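Local coordinates for protein AcrH (Aeromonas hydrophila, PDB 3WXX) that binds the translocator AopB as its chaperone, probably keeping it ready for export by the type III secretion system, and can bind a metal ion, at residues A[116-119]-A[120-124]; A[83-86]-A[87-90]; A[34-37]-A[38-41]. The protein carries 1 engineered substitution. One frame throughout, in Å; residues are numbered along the deposited sequence.

Contact 1. Residues A[116-119]-A[120-124]; sequences GFHS and AQLLA
Ser119 meets Leu123 one helical turn further on. Its hydroxyl lies beside the methyl branch CD1 of that leucine, with Ser119 OG 3.4 Å from Leu123 CD1. The serine torsion explains this: OG stands anti to the backbone N (chi1 160°), beside the carbonyl carbon, which places it near Leu123 CD1. The serine carbonyl serves the same neighbour. Leu123 N donates to Ser119 O at 3.0 Å, and the bond is nearly straight (171°).

Ala120 is held from the turn before. Its N donates to Gly116 O at 2.9 Å, and its methyl CB sits 3.3 Å from Gly116 O.

His118 pairs with Leu122. One methyl, Leu122 CD1, meets the imidazole obliquely, 3.7 Å from His118 NE2. Leu122 CD1 lies 4.0 Å from the centroid of the His118 ring, an off-centre CH-pi contact. Leu122 N also bonds to His118 O at 3.3 Å.

In the fold, Ala120 packs on Phe98 of helix 95-106, while Leu123 touches Gln92 and Pro94. His118 touches Lys119 of the AopB chain, and both Ser119 and Leu122 touch Ile120 of that chain. This is consistent with one side of a regular helix, His118, Ser119 and Leu122, meeting AopB.

The side-chain contacts set polar groups against methyls, without a hydrogen bond between them. The bonds between the segments are main-chain ones.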
ATOM      1  N   GLY A 116      -5.942 -11.385 -12.942  1.00 53.07           N
ATOM      2  CA  GLY A 116      -5.185 -11.785 -11.771  1.00 54.13           C
ATOM      3  C   GLY A 116      -4.710 -13.202 -11.841  1.00 48.07           C
ATOM      4  O   GLY A 116      -3.516 -13.444 -11.693  1.00 49.05           O
ATOM      5  N   PHE A 117      -5.646 -14.133 -12.067  1.00 46.54           N
ATOM      6  CA  PHE A 117      -5.311 -15.550 -12.163  1.00 42.05           C
ATOM      7  C   PHE A 117      -4.369 -15.811 -13.324  1.00 48.80           C
ATOM      8  O   PHE A 117      -3.453 -16.645 -13.212  1.00 44.88           O
ATOM      9  CB  PHE A 117      -6.543 -16.416 -12.262  1.00 39.42           C
ATOM     10  CG  PHE A 117      -7.287 -16.555 -10.967  1.00 39.54           C
ATOM     11  CD1 PHE A 117      -6.621 -16.874  -9.802  1.00 40.98           C
ATOM     12  CD2 PHE A 117      -8.641 -16.356 -10.915  1.00 42.38           C
ATOM     13  CE1 PHE A 117      -7.289 -16.936  -8.610  1.00 45.98           C
ATOM     14  CE2 PHE A 117      -9.329 -16.413  -9.726  1.00 40.97           C
ATOM     15  CZ  PHE A 117      -8.661 -16.712  -8.566  1.00 45.05           C
ATOM     16  N   HIS A 118      -4.560 -15.065 -14.419  1.00 49.50           N
ATOM     17  CA  HIS A 118      -3.701 -15.189 -15.582  1.00 45.69           C
ATOM     18  C   HIS A 118      -2.259 -14.746 -15.306  1.00 47.88           C
ATOM     19  O   HIS A 118      -1.307 -15.427 -15.669  1.00 54.20           O
ATOM     20  CB  HIS A 118      -4.275 -14.419 -16.767  1.00 47.93           C
ATOM     21  CG  HIS A 118      -3.394 -14.466 -17.970  1.00 55.82           C
ATOM     22  ND1 HIS A 118      -2.845 -15.641 -18.433  1.00 60.07           N
ATOM     23  CD2 HIS A 118      -2.890 -13.483 -18.746  1.00 63.06           C
ATOM     24  CE1 HIS A 118      -2.062 -15.382 -19.460  1.00 65.14           C
ATOM     25  NE2 HIS A 118      -2.057 -14.080 -19.659  1.00 69.78           N
ATOM     26  N   SER A 119      -2.069 -13.602 -14.669  1.00 51.97           N
ATOM     27  CA  SER A 119      -0.701 -13.169 -14.332  1.00 48.90           C
ATOM     28  C   SER A 119      -0.110 -14.065 -13.254  1.00 44.56           C
ATOM     29  O   SER A 119       1.089 -14.322 -13.228  1.00 46.38           O
ATOM     30  CB  SER A 119      -0.693 -11.709 -13.878  1.00 51.34           C
ATOM     31  OG  SER A 119       0.478 -11.413 -13.124  1.00 59.43           O
ATOM     32  N   ALA A 120      -0.945 -14.506 -12.328  1.00 45.35           N
ATOM     33  CA  ALA A 120      -0.441 -15.304 -11.240  1.00 51.30           C
ATOM     34  C   ALA A 120       0.166 -16.571 -11.830  1.00 59.93           C
ATOM     35  O   ALA A 120       1.231 -16.993 -11.395  1.00 58.89           O
ATOM     36  CB  ALA A 120      -1.535 -15.638 -10.252  1.00 52.35           C
ATOM     37  N   GLN A 121      -0.490 -17.137 -12.845  1.00 61.41           N
ATOM     38  CA  GLN A 121       0.027 -18.326 -13.500  1.00 63.21           C
ATOM     39  C   GLN A 121       1.378 -18.096 -14.172  1.00 62.48           C
ATOM     40  O   GLN A 121       2.318 -18.863 -13.967  1.00 62.62           O
ATOM     41  CB  GLN A 121      -0.954 -18.855 -14.534  1.00 64.29           C
ATOM     42  CG  GLN A 121      -0.355 -19.943 -15.438  1.00 62.82           C
ATOM     43  CD  GLN A 121      -1.429 -20.796 -16.052  1.00 66.59           C
ATOM     44  OE1 GLN A 121      -1.569 -21.972 -15.710  1.00 64.94           O
ATOM     45  NE2 GLN A 121      -2.237 -20.193 -16.935  1.00 68.98           N
ATOM     46  N   LEU A 122       1.457 -17.074 -15.011  1.00 58.87           N
ATOM     47  CA  LEU A 122       2.709 -16.762 -15.688  1.00 55.73           C
ATOM     48  C   LEU A 122       3.853 -16.647 -14.695  1.00 57.88           C
ATOM     49  O   LEU A 122       4.909 -17.245 -14.871  1.00 65.89           O
ATOM     50  CB  LEU A 122       2.564 -15.463 -16.488  1.00 62.81           C
ATOM     51  CG  LEU A 122       1.527 -15.477 -17.625  1.00 69.78           C
ATOM     52  CD1 LEU A 122       1.311 -14.090 -18.214  1.00 72.11           C
ATOM     53  CD2 LEU A 122       1.965 -16.451 -18.707  1.00 73.43           C
ATOM     54  N   LEU A 123       3.659 -15.841 -13.658  1.00 61.69           N
ATOM     55  CA  LEU A 123       4.736 -15.536 -12.719  1.00 60.33           C
ATOM     56  C   LEU A 123       5.116 -16.750 -11.897  1.00 54.59           C
ATOM     57  O   LEU A 123       6.293 -16.957 -11.594  1.00 57.79           O
ATOM     58  CB  LEU A 123       4.310 -14.403 -11.776  1.00 64.55           C
ATOM     59  CG  LEU A 123       4.088 -13.033 -12.411  1.00 60.09           C
ATOM     60  CD1 LEU A 123       3.363 -12.112 -11.421  1.00 64.88           C
ATOM     61  CD2 LEU A 123       5.421 -12.444 -12.832  1.00 49.82           C
ATOM     62  N   ALA A 124       4.116 -17.541 -11.534  1.00 51.08           N
ATOM     63  CA  ALA A 124       4.359 -18.767 -10.799  1.00 59.85           C
ATOM     64  C   ALA A 124       5.045 -19.835 -11.678  1.00 67.08           C
ATOM     65  O   ALA A 124       5.867 -20.614 -11.175  1.00 61.99           O
ATOM     66  CB  ALA A 124       3.062 -19.315 -10.219  1.00 57.19           C
TER

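Contact 2. Residues A[83-86]-A[87-90]; sequences YSYG and AMMD
Ala87 N donates to Tyr83 O at 2.9 Å, a regular bond inside helix 76-89. Its methyl touches Phe96 of helix 95-106.

Met88 is a selenomethionine modelled in two conformers, so the place of its end is doubtful. Its N bonds to Ser84 O at 3.3 Å. In one conformer its chain crosses Tyr85 at about a right angle, with Met88 CE 4.1 Å from Tyr85 CD1.

Met89, also a selenomethionine, lies on the same side of the ring, toward its other edge, with Met89 CG 3.7 Å from Tyr85 CE2. The chain bends at chi2 (-65°) and again at chi3, which puts Met89 SE 4.9 Å from the Tyr85 ring centroid, oblique to the ring. This is a Met-aromatic contact. The ring also meets Phe63. Met89 N has two acceptors. It bonds to Gly86 O at 2.8 Å, from well above the carbonyl plane, and weakly to Tyr85 O.

Asp90 has left the helix, and its OD1 makes a weak bond to Gln92 N in the loop that follows.

The Met89 side chain is about 4 Å from that of Tyr58, which binds magnesium in a structure of this protein; none is bound to this chain. Selenium stands here in place of the methionine sulfur. A thioether-like group against a phenol ring gives a largely apolar contact, while the tyrosine hydroxyl is bonded to His57 O.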
ATOM      1  N   TYR A  83      -2.791  -5.773  -2.041  1.00 34.15           N
ATOM      2  CA  TYR A  83      -2.169  -6.676  -2.978  1.00 35.38           C
ATOM      3  C   TYR A  83      -1.649  -5.929  -4.232  1.00 36.94           C
ATOM      4  O   TYR A  83      -0.534  -6.221  -4.734  1.00 38.52           O
ATOM      5  CB  TYR A  83      -3.156  -7.770  -3.383  1.00 34.11           C
ATOM      6  CG  TYR A  83      -3.537  -8.717  -2.297  1.00 31.20           C
ATOM      7  CD1 TYR A  83      -2.651  -9.038  -1.275  1.00 31.53           C
ATOM      8  CD2 TYR A  83      -4.768  -9.341  -2.310  1.00 33.52           C
ATOM      9  CE1 TYR A  83      -2.992  -9.950  -0.274  1.00 32.36           C
ATOM     10  CE2 TYR A  83      -5.121 -10.249  -1.310  1.00 37.65           C
ATOM     11  CZ  TYR A  83      -4.215 -10.553  -0.296  1.00 34.36           C
ATOM     12  OH  TYR A  83      -4.524 -11.450   0.688  1.00 34.86           O
ATOM     13  N   SER A  84      -2.404  -4.924  -4.684  1.00 34.22           N
ATOM     14  CA  SER A  84      -1.957  -4.095  -5.796  1.00 36.83           C
ATOM     15  C   SER A  84      -0.660  -3.333  -5.441  1.00 37.92           C
ATOM     16  O   SER A  84       0.354  -3.455  -6.133  1.00 39.16           O
ATOM     17  CB  SER A  84      -3.045  -3.112  -6.255  1.00 37.35           C
ATOM     18  OG  SER A  84      -4.231  -3.778  -6.735  1.00 34.43           O
ATOM     19  N   TYR A  85      -0.656  -2.566  -4.364  1.00 34.79           N
ATOM     20  CA  TYR A  85       0.582  -1.869  -4.011  1.00 33.03           C
ATOM     21  C   TYR A  85       1.720  -2.862  -3.769  1.00 32.38           C
ATOM     22  O   TYR A  85       2.809  -2.641  -4.190  1.00 30.86           O
ATOM     23  CB  TYR A  85       0.412  -0.950  -2.798  1.00 30.74           C
ATOM     24  CG  TYR A  85       1.648  -0.149  -2.439  1.00 27.59           C
ATOM     25  CD1 TYR A  85       1.899   1.050  -3.041  1.00 27.60           C
ATOM     26  CD2 TYR A  85       2.543  -0.593  -1.500  1.00 26.48           C
ATOM     27  CE1 TYR A  85       3.011   1.817  -2.723  1.00 28.25           C
ATOM     28  CE2 TYR A  85       3.686   0.140  -1.195  1.00 26.45           C
ATOM     29  CZ  TYR A  85       3.912   1.371  -1.790  1.00 28.10           C
ATOM     30  OH  TYR A  85       5.067   2.170  -1.515  1.00 29.01           O
ATOM     31  N   GLY A  86       1.466  -3.962  -3.100  1.00 35.74           N
ATOM     32  CA  GLY A  86       2.514  -4.980  -2.945  1.00 39.04           C
ATOM     33  C   GLY A  86       3.136  -5.447  -4.266  1.00 39.57           C
ATOM     34  O   GLY A  86       4.357  -5.490  -4.398  1.00 35.75           O
ATOM     35  N   ALA A  87       2.300  -5.770  -5.253  1.00 35.97           N
ATOM     36  CA  ALA A  87       2.806  -6.160  -6.590  1.00 38.93           C
ATOM     37  C   ALA A  87       3.778  -5.149  -7.175  1.00 38.36           C
ATOM     38  O   ALA A  87       4.794  -5.517  -7.734  1.00 42.97           O
ATOM     39  CB  ALA A  87       1.648  -6.387  -7.585  1.00 34.54           C
HETATM   40  N   MSE A  88       3.459  -3.874  -7.032  1.00 42.01           N
HETATM   41  CA  MSE A  88       4.286  -2.798  -7.574  0.53 45.11           C
HETATM   42  C   MSE A  88       5.618  -2.802  -6.887  1.00 41.44           C
HETATM   43  O   MSE A  88       6.584  -2.342  -7.438  1.00 47.88           O
HETATM   44  CB  MSE A  88       3.619  -1.429  -7.394  0.53 49.85           C
HETATM   45  CG  MSE A  88       2.274  -1.273  -8.096  0.53 57.82           C
HETATM   46 SE   MSE A  88       1.367   0.368  -7.479  0.53 65.35          SE
HETATM   47  CE  MSE A  88       2.960   1.454  -6.990  0.53 55.64           C
HETATM   48  N   MSE A  89       5.681  -3.329  -5.685  1.00 36.28           N
HETATM   49  CA  MSE A  89       6.961  -3.397  -4.980  1.00 43.05           C
HETATM   50  C   MSE A  89       7.674  -4.704  -5.204  1.00 45.92           C
HETATM   51  O   MSE A  89       8.810  -4.880  -4.778  1.00 47.44           O
HETATM   52  CB  MSE A  89       6.762  -3.238  -3.462  1.00 45.87           C
HETATM   53  CG  MSE A  89       6.117  -1.918  -3.065  1.00 46.96           C
HETATM   54 SE   MSE A  89       7.328  -0.420  -3.514  1.00 60.11          SE
HETATM   55  CE  MSE A  89       6.619   0.195  -5.240  1.00 50.78           C
ATOM     56  N   ASP A  90       7.004  -5.656  -5.847  1.00 45.67           N
ATOM     57  CA  ASP A  90       7.605  -6.917  -6.167  1.00 44.16           C
ATOM     58  C   ASP A  90       6.824  -7.521  -7.329  1.00 47.62           C
ATOM     59  O   ASP A  90       5.907  -8.334  -7.142  1.00 43.04           O
ATOM     60  CB  ASP A  90       7.588  -7.824  -4.953  1.00 46.85           C
ATOM     61  CG  ASP A  90       8.315  -9.132  -5.190  1.00 48.66           C
ATOM     62  OD1 ASP A  90       8.674  -9.390  -6.366  1.00 56.17           O
ATOM     63  OD2 ASP A  90       8.540  -9.866  -4.197  1.00 48.49           O
TER

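Contact 3. Residues A[34-37]-A[38-41]; sequences FNQY and HAGK
His38 meets two aromatic rings at the end of helix 23-38, one with its edge and one with its face. Its edge points at one face of Phe34, with His38 CD2 3.4 Å from Phe34 CZ. The planes stand at 69° and the centroids are 4.6 Å apart, an edge-to-face pair. Phe34 has its CG anti to the backbone N (chi1 172°), which swings the ring along the helix to the histidine. Tyr37 then approaches a face of the imidazole edge first, with Tyr37 CD2 4.0 Å above the His38 ring plane and over its centre. The main chain follows: His38 N donates to Phe34 O at 3.2 Å, and Ala39 N to Asn35 O at 2.7 Å.

Against these tight ring contacts, the rest is loose. The side chains of Gln36 and Lys41 come no closer than 4.1 Å, Gln36 OE1 to Lys41 CG, and the lysine end leads away. Phe34 and Tyr37 are buried, while His38, Ala39 and Lys41 are exposed. At the turn the backbone does the work, in a Schellman motif. Gly40 has positive phi, Gly40 N donates to Tyr37 O at 3.0 Å, and Lys41 N bonds weakly to Gln36 O.

Tyr37 OH bonds to Val4 N of the AopB chain, and His38 touches Gly1 of that chain. Lys41 is the N-cap of helix 42-55. The contact is therefore the turn between helices 23-38 and 42-55, with Gln36 lying on Glu44, Ala45 and Ile48 and Tyr37 on Ala45.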
ATOM      1  N   PHE A  34       2.743 -12.126  11.742  1.00 40.41           N
ATOM      2  CA  PHE A  34       2.652 -13.429  11.110  1.00 47.42           C
ATOM      3  C   PHE A  34       2.021 -14.529  12.012  1.00 54.62           C
ATOM      4  O   PHE A  34       1.247 -15.379  11.529  1.00 52.58           O
ATOM      5  CB  PHE A  34       4.056 -13.844  10.714  1.00 52.46           C
ATOM      6  CG  PHE A  34       4.158 -15.231  10.226  1.00 53.00           C
ATOM      7  CD1 PHE A  34       4.316 -16.257  11.113  1.00 57.39           C
ATOM      8  CD2 PHE A  34       4.125 -15.509   8.874  1.00 59.41           C
ATOM      9  CE1 PHE A  34       4.444 -17.553  10.661  1.00 68.11           C
ATOM     10  CE2 PHE A  34       4.258 -16.806   8.408  1.00 66.54           C
ATOM     11  CZ  PHE A  34       4.425 -17.834   9.312  1.00 67.03           C
ATOM     12  N   ASN A  35       2.383 -14.556  13.300  1.00 51.99           N
ATOM     13  CA  ASN A  35       1.777 -15.532  14.203  1.00 52.92           C
ATOM     14  C   ASN A  35       0.305 -15.200  14.415  1.00 53.33           C
ATOM     15  O   ASN A  35      -0.559 -16.080  14.309  1.00 51.59           O
ATOM     16  CB  ASN A  35       2.467 -15.585  15.555  1.00 49.68           C
ATOM     17  CG  ASN A  35       3.882 -16.060  15.457  1.00 50.40           C
ATOM     18  OD1 ASN A  35       4.232 -16.807  14.573  1.00 52.81           O
ATOM     19  ND2 ASN A  35       4.739 -15.521  16.315  1.00 60.81           N
ATOM     20  N   GLN A  36       0.013 -13.942  14.713  1.00 47.77           N
ATOM     21  CA  GLN A  36      -1.368 -13.561  14.920  1.00 51.33           C
ATOM     22  C   GLN A  36      -2.270 -13.928  13.737  1.00 55.56           C
ATOM     23  O   GLN A  36      -3.424 -14.329  13.909  1.00 50.96           O
ATOM     24  CB  GLN A  36      -1.464 -12.068  15.226  1.00 55.14           C
ATOM     25  CG  GLN A  36      -0.814 -11.680  16.543  1.00 60.68           C
ATOM     26  CD  GLN A  36      -1.565 -12.257  17.727  1.00 62.07           C
ATOM     27  OE1 GLN A  36      -1.608 -13.481  17.904  1.00 58.43           O
ATOM     28  NE2 GLN A  36      -2.179 -11.388  18.526  1.00 59.63           N
ATOM     29  N   TYR A  37      -1.748 -13.760  12.523  1.00 62.76           N
ATOM     30  CA  TYR A  37      -2.540 -14.070  11.346  1.00 56.65           C
ATOM     31  C   TYR A  37      -2.821 -15.558  11.357  1.00 58.25           C
ATOM     32  O   TYR A  37      -3.961 -15.970  11.155  1.00 59.40           O
ATOM     33  CB  TYR A  37      -1.815 -13.640  10.068  1.00 51.08           C
ATOM     34  CG  TYR A  37      -2.378 -14.207   8.799  1.00 43.60           C
ATOM     35  CD1 TYR A  37      -3.559 -13.736   8.284  1.00 40.90           C
ATOM     36  CD2 TYR A  37      -1.733 -15.223   8.115  1.00 44.13           C
ATOM     37  CE1 TYR A  37      -4.100 -14.250   7.132  1.00 40.62           C
ATOM     38  CE2 TYR A  37      -2.270 -15.745   6.942  1.00 45.95           C
ATOM     39  CZ  TYR A  37      -3.451 -15.252   6.448  1.00 43.46           C
ATOM     40  OH  TYR A  37      -3.997 -15.739   5.269  1.00 41.94           O
ATOM     41  N   HIS A  38      -1.791 -16.370  11.593  1.00 58.87           N
ATOM     42  CA  HIS A  38      -1.971 -17.826  11.586  1.00 60.46           C
ATOM     43  C   HIS A  38      -2.802 -18.306  12.802  1.00 61.68           C
ATOM     44  O   HIS A  38      -3.449 -19.354  12.745  1.00 67.18           O
ATOM     45  CB  HIS A  38      -0.623 -18.539  11.449  1.00 55.91           C
ATOM     46  CG  HIS A  38      -0.076 -18.527  10.058  1.00 58.00           C
ATOM     47  ND1 HIS A  38      -0.740 -19.105   9.002  1.00 59.23           N
ATOM     48  CD2 HIS A  38       1.076 -18.026   9.545  1.00 60.83           C
ATOM     49  CE1 HIS A  38      -0.026 -18.955   7.893  1.00 58.46           C
ATOM     50  NE2 HIS A  38       1.075 -18.295   8.194  1.00 54.31           N
ATOM     51  N   ALA A  39      -2.824 -17.527  13.873  1.00 63.50           N
ATOM     52  CA  ALA A  39      -3.731 -17.786  14.996  1.00 69.14           C
ATOM     53  C   ALA A  39      -5.189 -17.420  14.721  1.00 68.93           C
ATOM     54  O   ALA A  39      -6.054 -17.630  15.577  1.00 84.79           O
ATOM     55  CB  ALA A  39      -3.257 -17.035  16.238  1.00 73.40           C
ATOM     56  N   GLY A  40      -5.479 -16.894  13.539  1.00 67.61           N
ATOM     57  CA  GLY A  40      -6.825 -16.420  13.209  1.00 64.33           C
ATOM     58  C   GLY A  40      -7.204 -15.092  13.850  1.00 64.47           C
ATOM     59  O   GLY A  40      -8.334 -14.643  13.683  1.00 63.16           O
ATOM     60  N   LYS A  41      -6.295 -14.474  14.607  1.00 65.79           N
ATOM     61  CA  LYS A  41      -6.545 -13.151  15.186  1.00 62.98           C
ATOM     62  C   LYS A  41      -6.392 -12.057  14.129  1.00 60.58           C
ATOM     63  O   LYS A  41      -5.566 -11.153  14.251  1.00 69.99           O
ATOM     64  CB  LYS A  41      -5.576 -12.873  16.342  1.00 70.38           C
ATOM     65  CG  LYS A  41      -5.627 -13.829  17.520  1.00 74.85           C
ATOM     66  CD  LYS A  41      -6.972 -13.834  18.229  1.00 82.09           C
ATOM     67  CE  LYS A  41      -7.013 -14.925  19.295  1.00 94.22           C
ATOM     68  NZ  LYS A  41      -6.710 -14.419  20.675  1.00100.91           N
TER

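All three contacts are local, and each lies on a different part of an all-helical chain. Contact 2 is the core one, its centre about 6 Å from the centre of the chain. Contacts 1 and 3 are partly buried and lie farther out, their centres about 14 and 16 Å from the centre of the chain. Contact 1 falls within a continuing helix, contact 2 runs to the end of its helix, and contact 3 turns the chain into the next helix. Their chemistry follows: aliphatic and imidazole in contact 1, selenium and phenol in contact 2, three clustered rings in contact 3. Contacts 1 and 2 both border helix 95-106. Each contact also touches the AopB chain.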